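Local coordinates for protein glutathione synthetase-like effector 30 (Gpa-GSS30-apo) (Globodera pallida, PDB 5OET) that is a glutathione synthetase-like effector of a plant-parasitic nematode, related to enzymes that ligate gamma-glutamylcysteine to glycine using ATP, and has probably acquired a new role, at residues Pro405-Leu410 against Met422-Ile428; Thr382-Ala386 against Tyr444-Leu449; Val180-Val184 against Lys379-Lys383; Gln165-Met170 against Thr472-Phe478. All blocks are in the same frame, centred on the assembly; numbering follows the deposited sequence.

Contact 1: residues Pro405-Leu410 against Met422-Ile428; sequences PHRYVL and MFFNEDI. With MG (magnesium ion), chain C.
The imidazole of His406 has CB of Asn425 over one face, offset toward the rim and 4.1 Å from the ring centroid. The Asn425 amide lies 35° from the ring plane. At the far end of the imidazole, NE2 of His406 binds the magnesium ion at 2.1 Å, and OE2 of Glu426 supplies a second ligand at 1.9 Å. A bend in the Glu426 chain (chi2 82°) brings its carboxylate round to the metal, turned nearly perpendicular to the imidazole. The phenyl ring of Phe424 is approached off-centre by CG2 of Val409, 3.6 Å from CE2 of Phe424, whereas the ring of Phe423 has the carbonyl oxygen of Leu410 near its plane, at the edge. Leu410 and Phe423 exchange two backbone hydrogen bonds, N of each to O of the other, both 3.0 Å. A type II' turn from Phe424 to Asp427 then carries the chain to Ile428, whose CG1 lies 4.2 Å from CB of Leu410. The contact thus forms a beta hairpin at the edge of a four-stranded antiparallel sheet: strand 443-447 flanks strand 408-412, and helix 427-434 continues the chain, with Lys431 touching Leu410 and Phe423.

Contact 2: residues Thr382-Ala386 against Tyr444-Leu449; sequences TKGWA and YLTEKL
Segments 384-386 and 444-447 run antiparallel, at 161° with axes 4.5 Å apart, and Trp385 and Leu445 form a hydrogen-bonded pair: N of Trp385 reaches O of Leu445 at 2.7 Å, and N of Leu445 reaches O of Trp385 at 2.8 Å. This adds strand 384-386 as one edge of the four-stranded antiparallel sheet of what is probably one of the ATP-grasp subdomains of the glutathione synthetase fold. Trp385 and Leu445 project to the same face. The indole is approached by O of Leu445 near CE3, by CG of Glu447 at its edge, close to the ring plane, and by CB of Lys383, two residues earlier, over one face. Glu447 also forms a salt bridge with Arg407, beyond the strand pair. On the other face Tyr444 projects, its ring lying obliquely beside CA of Gly384. Helix 349-354 packs on this face, Lys349 and Gln353 touching Tyr444, and Gln353 also hydrogen-bonds the carbonyl of Gly384. Before the strand begins, CG2 of Thr382 packs 4.1 Å from CD2 of Leu449 and is equally close to CB of Glu447. Thr446 ties down the residue before the edge strand with its side chain: OG1, set opposite the backbone N by chi1 of -155°, donates to O of Lys383 at 3.1 Å, approaching from 44° above the carbonyl plane.

Contact 3: residues Val180-Val184 against Lys379-Lys383; sequences VLKQV and KVQTK
Strand 180-184 meets the last turn of helix 373-380 and the chain leaving it, with CA of Lys182 and CA of Val380 4.5 Å apart. N of Gln183 donates to O of Val380 at 2.8 Å in an almost straight bond (174°), and CA of Lys182 lies 3.5 Å from the same oxygen. The backbone of Lys182 pairs instead with Met170 on the opposite edge of the strand, within the hairpin of strands 160-173 and 179-188. A carbonyl at the helix end is thus docked onto the margin of the large mixed sheet, where the strand has no further beta neighbour. The side chain of Lys182 reaches round to the carbonyls where the helix gives way to loop: bends at chi2 and chi4 bring NZ within 2.9 Å of O of Gln381, which it hydrogen-bonds, and 3.2 Å from O of Lys379. Its CD passes OG1 of Thr382 at 3.6 Å. These carbonyls would be expected to favour the positive charge of the lysine. Val380 spreads its two methyls along the strand, CG1 alongside CD2 of Leu181 (3.9 Å) and CG2 near CB of Gln183. NE2 of Gln381 hydrogen-bonds the carbonyl of Phe355.

Contact 4: residues Gln165-Met170 against Thr472-Phe478; sequences QRADYM and TPELGIF
Ala167 pairs with Ile477, and Tyr169 with Leu475, through four backbone hydrogen bonds that use the N-H and carbonyl of each residue. N of Ile477 approaches O of Ala167 at 2.8 Å; N of Ala167 reaches O of Ile477 at 3.1 Å. N of Tyr169 to O of Leu475 (2.7 Å) and N of Leu475 to O of Tyr169 (2.9 Å) make up the second pair. Between these pairs Asp168 faces Gly476 in a non-hydrogen-bonded pair. Both carboxylate oxygens of Asp168 are taken by Arg166, two residues back on the same strand: NE donates to OD1 at 3.2 Å and NH2 to OD2 at 3.3 Å, each on the syn lone pair and in the guanidinium plane. NH1 of Arg166 is bonded to the carbonyl of Gly192. The carboxylate of Glu474 stacks against that of Asp168, its OE1 3.5 Å from OD2, a proximity of like charges that Arg166 probably eases. The aliphatic part of Arg166 lies over one face of the Phe478 ring, with CG 3.8 Å from the centroid. On the other face of the sheet CE1 of Tyr169 touches CG1 of Ile477, and the hydroxyl of Tyr169 is hydrogen-bonded to NE2 of Gln183; NE2 of Gln165 is bonded to His347. The buried pairing of two long antiparallel strands, with strands 179-188 and 490-504 flanking them, forms the heart of the large mixed sheet at the core of this glutathione synthetase-like fold.

Following the chain from the N terminus, strand 160-173 opens contact 4 and the adjoining strand 179-188 opens contact 3. Contact 3 closes some 195 residues later at the end of helix 373-380, and the same stretch, through Thr382 and Lys383, begins contact 2. Contact 1 opens and closes within the loop that contact 2 spans, and contact 2 ends at 444-449. Strand 469-484 finally closes contact 4, which encloses the other three; none of them cross. Contacts 1 and 2 share the small antiparallel sheet, contacts 3 and 4 the large mixed one, and the segment 379-386 joins the two sheets, with Leu449 packing on Lys182 beside it.

Contact 1: residues Pro405-Leu410 against Met422-Ile428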
# COMPACT_ATOMS: atom_id res chain seq x y z
N PRO A 405 -8.75 -47.78 -5.59
CA PRO A 405 -9.50 -46.61 -6.10
C PRO A 405 -9.26 -45.30 -5.35
O PRO A 405 -9.66 -44.24 -5.83
CB PRO A 405 -10.96 -47.03 -5.96
CG PRO A 405 -10.96 -48.07 -4.89
CD PRO A 405 -9.67 -48.80 -5.04
N HIS A 406 -8.60 -45.38 -4.20
CA HIS A 406 -8.21 -44.20 -3.43
C HIS A 406 -6.99 -43.51 -4.07
O HIS A 406 -6.66 -42.39 -3.72
CB HIS A 406 -7.90 -44.56 -1.96
CG HIS A 406 -9.01 -45.30 -1.25
ND1 HIS A 406 -9.77 -44.73 -0.24
CD2 HIS A 406 -9.46 -46.57 -1.38
CE1 HIS A 406 -10.65 -45.62 0.20
NE2 HIS A 406 -10.49 -46.74 -0.48
N ARG A 407 -6.31 -44.18 -4.99
CA ARG A 407 -5.21 -43.62 -5.77
C ARG A 407 -5.70 -42.65 -6.85
O ARG A 407 -4.91 -41.84 -7.35
CB ARG A 407 -4.40 -44.76 -6.42
CG ARG A 407 -3.09 -44.38 -7.12
CD ARG A 407 -2.22 -45.61 -7.38
NE ARG A 407 -0.88 -45.26 -7.89
CZ ARG A 407 0.10 -44.70 -7.17
NH1 ARG A 407 -0.06 -44.39 -5.88
NH2 ARG A 407 1.27 -44.43 -7.76
N TYR A 408 -6.99 -42.73 -7.21
CA TYR A 408 -7.55 -42.00 -8.34
C TYR A 408 -8.64 -40.99 -7.97
O TYR A 408 -9.18 -41.01 -6.86
CB TYR A 408 -8.09 -43.00 -9.38
CG TYR A 408 -7.00 -43.86 -9.94
CD1 TYR A 408 -6.14 -43.36 -10.90
CD2 TYR A 408 -6.78 -45.16 -9.47
CE1 TYR A 408 -5.10 -44.13 -11.39
CE2 TYR A 408 -5.74 -45.93 -9.96
CZ TYR A 408 -4.91 -45.41 -10.92
OH TYR A 408 -3.87 -46.14 -11.43
N VAL A 409 -8.92 -40.10 -8.93
CA VAL A 409 -10.02 -39.14 -8.85
C VAL A 409 -10.69 -39.08 -10.22
O VAL A 409 -10.03 -39.18 -11.25
CB VAL A 409 -9.57 -37.75 -8.32
CG1 VAL A 409 -8.45 -37.14 -9.14
CG2 VAL A 409 -10.75 -36.78 -8.16
N LEU A 410 -12.01 -38.96 -10.21
CA LEU A 410 -12.76 -38.72 -11.44
C LEU A 410 -13.06 -37.23 -11.53
O LEU A 410 -13.84 -36.72 -10.76
CB LEU A 410 -14.04 -39.53 -11.45
CG LEU A 410 -14.82 -39.56 -12.75
CD1 LEU A 410 -14.04 -40.32 -13.81
CD2 LEU A 410 -16.14 -40.26 -12.51
N MET A 422 -16.28 -33.47 -8.74
CA MET A 422 -15.36 -34.61 -8.84
C MET A 422 -15.58 -35.68 -7.78
O MET A 422 -16.02 -35.38 -6.69
CB MET A 422 -13.89 -34.14 -8.77
CG MET A 422 -13.54 -33.38 -7.52
SD MET A 422 -12.05 -32.38 -7.73
CE MET A 422 -12.08 -31.38 -6.23
N PHE A 423 -15.26 -36.93 -8.12
CA PHE A 423 -15.59 -38.11 -7.30
C PHE A 423 -14.34 -38.86 -6.82
O PHE A 423 -13.39 -39.02 -7.58
CB PHE A 423 -16.47 -39.05 -8.11
CG PHE A 423 -17.74 -38.41 -8.59
CD1 PHE A 423 -17.74 -37.55 -9.69
CD2 PHE A 423 -18.94 -38.67 -7.95
CE1 PHE A 423 -18.91 -36.94 -10.12
CE2 PHE A 423 -20.13 -38.09 -8.39
CZ PHE A 423 -20.11 -37.21 -9.47
N PHE A 424 -14.35 -39.30 -5.56
CA PHE A 424 -13.21 -39.97 -4.95
C PHE A 424 -13.53 -41.39 -4.48
O PHE A 424 -14.68 -41.75 -4.32
CB PHE A 424 -12.73 -39.17 -3.75
CG PHE A 424 -12.39 -37.74 -4.06
CD1 PHE A 424 -13.38 -36.76 -4.01
CD2 PHE A 424 -11.08 -37.36 -4.36
CE1 PHE A 424 -13.06 -35.42 -4.25
CE2 PHE A 424 -10.76 -36.03 -4.61
CZ PHE A 424 -11.75 -35.06 -4.55
N ASN A 425 -12.47 -42.17 -4.28
CA ASN A 425 -12.55 -43.49 -3.63
C ASN A 425 -13.52 -44.45 -4.36
O ASN A 425 -13.47 -44.52 -5.59
CB ASN A 425 -12.85 -43.34 -2.12
CG ASN A 425 -11.91 -42.35 -1.44
OD1 ASN A 425 -10.71 -42.32 -1.69
ND2 ASN A 425 -12.46 -41.53 -0.57
N GLU A 426 -14.36 -45.20 -3.63
CA GLU A 426 -15.27 -46.20 -4.24
C GLU A 426 -16.40 -45.56 -5.09
O GLU A 426 -16.98 -46.23 -5.97
CB GLU A 426 -15.83 -47.18 -3.18
CG GLU A 426 -14.91 -48.36 -2.77
CD GLU A 426 -13.82 -48.06 -1.72
OE1 GLU A 426 -13.73 -46.92 -1.19
OE2 GLU A 426 -13.01 -48.99 -1.40
N ASP A 427 -16.70 -44.26 -4.84
CA ASP A 427 -17.59 -43.46 -5.71
C ASP A 427 -17.18 -43.40 -7.19
O ASP A 427 -18.03 -43.13 -8.02
CB ASP A 427 -17.70 -41.98 -5.25
CG ASP A 427 -18.50 -41.80 -3.99
OD1 ASP A 427 -19.50 -42.52 -3.82
OD2 ASP A 427 -18.17 -40.88 -3.20
N ILE A 428 -15.90 -43.59 -7.48
CA ILE A 428 -15.40 -43.58 -8.85
C ILE A 428 -15.96 -44.77 -9.64
O ILE A 428 -16.40 -44.58 -10.78
CB ILE A 428 -13.85 -43.55 -8.89
CG1 ILE A 428 -13.34 -42.23 -8.27
CG2 ILE A 428 -13.34 -43.68 -10.32
CD1 ILE A 428 -11.87 -42.27 -7.88
MG MG C . -11.49 -48.56 -0.34

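Contact 2: residues Thr382-Ala386 against Tyr444-Leu449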
# COMPACT_ATOMS: atom_id res chain seq x y z
N THR A 382 0.65 -35.36 -15.16
CA THR A 382 0.01 -36.45 -14.43
C THR A 382 -0.90 -37.16 -15.39
O THR A 382 -1.89 -36.59 -15.84
CB THR A 382 -0.82 -35.94 -13.23
OG1 THR A 382 -0.08 -34.96 -12.49
CG2 THR A 382 -1.20 -37.10 -12.30
N LYS A 383 -0.58 -38.41 -15.71
CA LYS A 383 -1.34 -39.16 -16.71
C LYS A 383 -2.83 -39.04 -16.36
O LYS A 383 -3.21 -39.29 -15.21
CB LYS A 383 -0.94 -40.65 -16.79
CG LYS A 383 0.54 -40.98 -17.08
CD LYS A 383 1.04 -40.42 -18.42
CE LYS A 383 2.44 -39.81 -18.33
NZ LYS A 383 2.72 -38.94 -19.51
N GLY A 384 -3.63 -38.62 -17.33
CA GLY A 384 -5.08 -38.51 -17.19
C GLY A 384 -5.80 -39.20 -18.35
O GLY A 384 -5.59 -38.84 -19.49
N TRP A 385 -6.65 -40.18 -18.04
CA TRP A 385 -7.29 -41.05 -19.05
C TRP A 385 -8.75 -40.68 -19.28
O TRP A 385 -9.51 -40.53 -18.33
CB TRP A 385 -7.22 -42.51 -18.64
CG TRP A 385 -5.85 -42.99 -18.38
CD1 TRP A 385 -4.97 -43.50 -19.28
CD2 TRP A 385 -5.19 -43.00 -17.12
NE1 TRP A 385 -3.79 -43.83 -18.65
CE2 TRP A 385 -3.90 -43.54 -17.32
CE3 TRP A 385 -5.56 -42.60 -15.83
CZ2 TRP A 385 -2.98 -43.69 -16.29
CZ3 TRP A 385 -4.65 -42.76 -14.80
CH2 TRP A 385 -3.37 -43.30 -15.04
N ALA A 386 -9.13 -40.58 -20.55
CA ALA A 386 -10.47 -40.17 -20.92
C ALA A 386 -11.48 -41.28 -20.71
O ALA A 386 -11.12 -42.44 -20.47
CB ALA A 386 -10.49 -39.74 -22.38
N TYR A 444 -12.68 -37.05 -16.85
CA TYR A 444 -11.53 -37.96 -17.02
C TYR A 444 -11.03 -38.52 -15.69
O TYR A 444 -11.38 -38.04 -14.61
CB TYR A 444 -10.40 -37.25 -17.76
CG TYR A 444 -9.77 -36.11 -17.01
CD1 TYR A 444 -10.34 -34.84 -17.03
CD2 TYR A 444 -8.61 -36.29 -16.28
CE1 TYR A 444 -9.78 -33.79 -16.32
CE2 TYR A 444 -8.03 -35.24 -15.57
CZ TYR A 444 -8.62 -33.99 -15.60
OH TYR A 444 -8.03 -32.96 -14.90
N LEU A 445 -10.21 -39.57 -15.78
CA LEU A 445 -9.59 -40.22 -14.63
C LEU A 445 -8.16 -39.73 -14.48
O LEU A 445 -7.42 -39.77 -15.44
CB LEU A 445 -9.59 -41.74 -14.81
CG LEU A 445 -10.58 -42.59 -14.03
CD1 LEU A 445 -10.29 -44.06 -14.31
CD2 LEU A 445 -10.50 -42.36 -12.53
N THR A 446 -7.78 -39.27 -13.28
CA THR A 446 -6.37 -39.02 -12.95
C THR A 446 -5.92 -39.59 -11.60
O THR A 446 -6.73 -39.90 -10.73
CB THR A 446 -6.02 -37.53 -13.03
OG1 THR A 446 -4.62 -37.37 -13.29
CG2 THR A 446 -6.42 -36.75 -11.82
N GLU A 447 -4.60 -39.71 -11.47
CA GLU A 447 -3.97 -40.15 -10.24
C GLU A 447 -4.12 -39.01 -9.26
O GLU A 447 -3.81 -37.87 -9.59
CB GLU A 447 -2.48 -40.48 -10.44
CG GLU A 447 -2.18 -41.77 -11.20
CD GLU A 447 -1.02 -42.60 -10.63
OE1 GLU A 447 -0.68 -42.47 -9.42
OE2 GLU A 447 -0.47 -43.44 -11.40
N LYS A 448 -4.63 -39.32 -8.07
CA LYS A 448 -4.69 -38.37 -6.97
C LYS A 448 -3.28 -38.18 -6.45
O LYS A 448 -2.55 -39.14 -6.27
CB LYS A 448 -5.59 -38.91 -5.86
CG LYS A 448 -5.86 -37.93 -4.72
CD LYS A 448 -6.84 -38.56 -3.72
CE LYS A 448 -7.29 -37.55 -2.67
NZ LYS A 448 -8.30 -38.12 -1.75
N LEU A 449 -2.88 -36.94 -6.23
CA LEU A 449 -1.53 -36.66 -5.73
C LEU A 449 -1.51 -36.65 -4.20
O LEU A 449 -2.47 -36.21 -3.56
CB LEU A 449 -1.03 -35.33 -6.30
CG LEU A 449 -1.03 -35.33 -7.84
CD1 LEU A 449 -0.70 -33.96 -8.38
CD2 LEU A 449 -0.12 -36.42 -8.42

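Contact 3: residues Val180-Val184 against Lys379-Lys383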
# COMPACT_ATOMS: atom_id res chain seq x y z
N VAL A 180 8.18 -35.03 -5.58
CA VAL A 180 8.36 -34.67 -7.00
C VAL A 180 7.37 -33.58 -7.47
O VAL A 180 6.23 -33.50 -6.99
CB VAL A 180 8.26 -35.85 -7.97
CG1 VAL A 180 9.38 -36.84 -7.71
CG2 VAL A 180 6.89 -36.51 -7.92
N LEU A 181 7.83 -32.76 -8.41
CA LEU A 181 7.04 -31.65 -8.93
C LEU A 181 5.96 -32.21 -9.86
O LEU A 181 6.28 -32.99 -10.78
CB LEU A 181 7.94 -30.68 -9.69
CG LEU A 181 7.31 -29.34 -10.12
CD1 LEU A 181 6.99 -28.46 -8.93
CD2 LEU A 181 8.23 -28.60 -11.09
N LYS A 182 4.71 -31.83 -9.62
CA LYS A 182 3.59 -32.20 -10.50
C LYS A 182 2.62 -31.04 -10.74
O LYS A 182 2.17 -30.38 -9.82
CB LYS A 182 2.87 -33.45 -9.97
CG LYS A 182 3.68 -34.73 -10.19
CD LYS A 182 2.87 -35.90 -10.75
CE LYS A 182 3.75 -36.99 -11.35
NZ LYS A 182 4.63 -36.49 -12.44
N GLN A 183 2.29 -30.81 -12.01
CA GLN A 183 1.51 -29.64 -12.42
C GLN A 183 0.01 -29.81 -12.15
O GLN A 183 -0.61 -30.76 -12.59
CB GLN A 183 1.76 -29.36 -13.89
CG GLN A 183 1.25 -28.01 -14.35
CD GLN A 183 1.51 -27.82 -15.82
OE1 GLN A 183 0.81 -28.39 -16.65
NE2 GLN A 183 2.54 -27.04 -16.14
N VAL A 184 -0.59 -28.88 -11.44
CA VAL A 184 -1.99 -28.98 -11.05
C VAL A 184 -2.89 -28.39 -12.14
O VAL A 184 -3.95 -28.94 -12.40
CB VAL A 184 -2.23 -28.24 -9.71
CG1 VAL A 184 -3.69 -28.34 -9.29
CG2 VAL A 184 -1.32 -28.81 -8.64
N LYS A 379 7.97 -34.76 -17.46
CA LYS A 379 8.30 -34.97 -16.02
C LYS A 379 7.24 -34.45 -15.03
O LYS A 379 6.99 -35.09 -14.01
CB LYS A 379 9.65 -34.34 -15.66
CG LYS A 379 10.84 -35.28 -15.57
CD LYS A 379 12.16 -34.50 -15.68
CE LYS A 379 13.35 -35.12 -14.93
NZ LYS A 379 13.81 -36.43 -15.50
N VAL A 380 6.63 -33.30 -15.33
CA VAL A 380 5.63 -32.67 -14.44
C VAL A 380 4.16 -33.03 -14.71
O VAL A 380 3.29 -32.64 -13.93
CB VAL A 380 5.77 -31.11 -14.42
CG1 VAL A 380 7.22 -30.70 -14.23
CG2 VAL A 380 5.22 -30.48 -15.69
N GLN A 381 3.88 -33.75 -15.80
CA GLN A 381 2.50 -34.14 -16.15
C GLN A 381 1.97 -35.22 -15.23
O GLN A 381 2.75 -35.92 -14.59
CB GLN A 381 2.43 -34.65 -17.60
CG GLN A 381 2.37 -33.55 -18.65
CD GLN A 381 2.18 -34.10 -20.05
OE1 GLN A 381 2.62 -35.19 -20.36
NE2 GLN A 381 1.49 -33.34 -20.90
N THR A 382 0.65 -35.36 -15.16
CA THR A 382 0.01 -36.45 -14.43
C THR A 382 -0.90 -37.16 -15.39
O THR A 382 -1.89 -36.59 -15.84
CB THR A 382 -0.82 -35.94 -13.23
OG1 THR A 382 -0.08 -34.96 -12.49
CG2 THR A 382 -1.20 -37.10 -12.30
N LYS A 383 -0.58 -38.41 -15.71
CA LYS A 383 -1.34 -39.16 -16.71
C LYS A 383 -2.83 -39.04 -16.36
O LYS A 383 -3.21 -39.29 -15.21
CB LYS A 383 -0.94 -40.65 -16.79
CG LYS A 383 0.54 -40.98 -17.08
CD LYS A 383 1.04 -40.42 -18.42
CE LYS A 383 2.44 -39.81 -18.33
NZ LYS A 383 2.72 -38.94 -19.51

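Contact 4: residues Gln165-Met170 against Thr472-Phe478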
# COMPACT_ATOMS: atom_id res chain seq x y z
N GLN A 165 0.83 -16.55 -18.81
CA GLN A 165 0.39 -17.82 -18.24
C GLN A 165 0.82 -17.91 -16.80
O GLN A 165 1.85 -17.36 -16.43
CB GLN A 165 1.00 -18.97 -19.03
CG GLN A 165 0.26 -20.30 -19.01
CD GLN A 165 1.02 -21.37 -19.77
OE1 GLN A 165 2.14 -21.71 -19.41
NE2 GLN A 165 0.42 -21.91 -20.83
N ARG A 166 -0.00 -18.57 -15.98
CA ARG A 166 0.39 -19.03 -14.65
C ARG A 166 0.18 -20.53 -14.62
O ARG A 166 -0.94 -21.00 -14.75
CB ARG A 166 -0.43 -18.34 -13.54
CG ARG A 166 0.31 -18.29 -12.19
CD ARG A 166 -0.54 -17.75 -11.05
NE ARG A 166 -1.67 -18.64 -10.76
CZ ARG A 166 -2.95 -18.29 -10.58
NH1 ARG A 166 -3.35 -17.01 -10.62
NH2 ARG A 166 -3.84 -19.25 -10.35
N ALA A 167 1.27 -21.28 -14.49
CA ALA A 167 1.23 -22.75 -14.28
C ALA A 167 1.30 -23.01 -12.79
O ALA A 167 2.18 -22.46 -12.13
CB ALA A 167 2.43 -23.40 -14.96
N ASP A 168 0.39 -23.83 -12.27
CA ASP A 168 0.38 -24.19 -10.85
C ASP A 168 0.95 -25.61 -10.59
O ASP A 168 0.72 -26.54 -11.35
CB ASP A 168 -1.03 -24.04 -10.29
CG ASP A 168 -1.51 -22.58 -10.29
OD1 ASP A 168 -0.68 -21.65 -10.44
OD2 ASP A 168 -2.73 -22.33 -10.16
N TYR A 169 1.70 -25.75 -9.50
CA TYR A 169 2.36 -27.00 -9.14
C TYR A 169 2.15 -27.37 -7.67
O TYR A 169 1.94 -26.51 -6.82
CB TYR A 169 3.85 -26.88 -9.43
CG TYR A 169 4.16 -26.62 -10.90
CD1 TYR A 169 4.22 -25.33 -11.38
CD2 TYR A 169 4.44 -27.68 -11.79
CE1 TYR A 169 4.53 -25.09 -12.71
CE2 TYR A 169 4.75 -27.44 -13.12
CZ TYR A 169 4.79 -26.14 -13.58
OH TYR A 169 5.09 -25.84 -14.90
N MET A 170 2.19 -28.67 -7.41
CA MET A 170 2.17 -29.27 -6.08
C MET A 170 3.45 -30.09 -5.98
O MET A 170 3.79 -30.79 -6.93
CB MET A 170 0.96 -30.21 -5.92
CG MET A 170 0.12 -30.02 -4.67
SD MET A 170 -1.45 -29.10 -4.89
CE MET A 170 -1.72 -28.46 -3.23
N THR A 472 -1.02 -27.22 2.85
CA THR A 472 -0.39 -27.70 1.63
C THR A 472 -0.18 -26.49 0.73
O THR A 472 -1.16 -25.86 0.34
CB THR A 472 -1.25 -28.75 0.87
OG1 THR A 472 -2.61 -28.30 0.77
CG2 THR A 472 -1.25 -30.08 1.57
N PRO A 473 1.09 -26.14 0.43
CA PRO A 473 1.35 -25.05 -0.50
C PRO A 473 1.17 -25.46 -1.98
O PRO A 473 1.21 -26.64 -2.31
CB PRO A 473 2.80 -24.68 -0.20
CG PRO A 473 3.42 -25.92 0.29
CD PRO A 473 2.34 -26.76 0.90
N GLU A 474 0.96 -24.45 -2.82
CA GLU A 474 0.74 -24.61 -4.25
C GLU A 474 1.55 -23.50 -4.91
O GLU A 474 1.31 -22.34 -4.67
CB GLU A 474 -0.74 -24.47 -4.59
CG GLU A 474 -1.13 -24.85 -6.02
CD GLU A 474 -2.43 -24.18 -6.51
OE1 GLU A 474 -2.46 -22.92 -6.68
OE2 GLU A 474 -3.42 -24.91 -6.76
N LEU A 475 2.51 -23.90 -5.75
CA LEU A 475 3.44 -22.98 -6.42
C LEU A 475 2.92 -22.56 -7.78
O LEU A 475 2.66 -23.40 -8.61
CB LEU A 475 4.77 -23.71 -6.62
CG LEU A 475 5.93 -23.00 -7.29
CD1 LEU A 475 6.47 -21.88 -6.42
CD2 LEU A 475 7.00 -24.03 -7.60
N GLY A 476 2.80 -21.26 -8.02
CA GLY A 476 2.39 -20.73 -9.32
C GLY A 476 3.56 -20.04 -10.00
O GLY A 476 4.15 -19.13 -9.42
N ILE A 477 3.92 -20.47 -11.20
CA ILE A 477 4.97 -19.81 -11.95
C ILE A 477 4.38 -18.95 -13.06
O ILE A 477 3.69 -19.48 -13.94
CB ILE A 477 5.92 -20.84 -12.58
CG1 ILE A 477 6.55 -21.74 -11.51
CG2 ILE A 477 6.99 -20.13 -13.40
CD1 ILE A 477 7.39 -21.02 -10.47
N PHE A 478 4.68 -17.66 -13.04
CA PHE A 478 4.30 -16.73 -14.10
C PHE A 478 5.31 -16.65 -15.24
O PHE A 478 6.50 -16.63 -15.01
CB PHE A 478 4.18 -15.31 -13.54
CG PHE A 478 3.06 -15.14 -12.57
CD1 PHE A 478 1.79 -14.82 -13.01
CD2 PHE A 478 3.29 -15.28 -11.21
CE1 PHE A 478 0.75 -14.64 -12.12
CE2 PHE A 478 2.24 -15.12 -10.30
CZ PHE A 478 0.97 -14.79 -10.76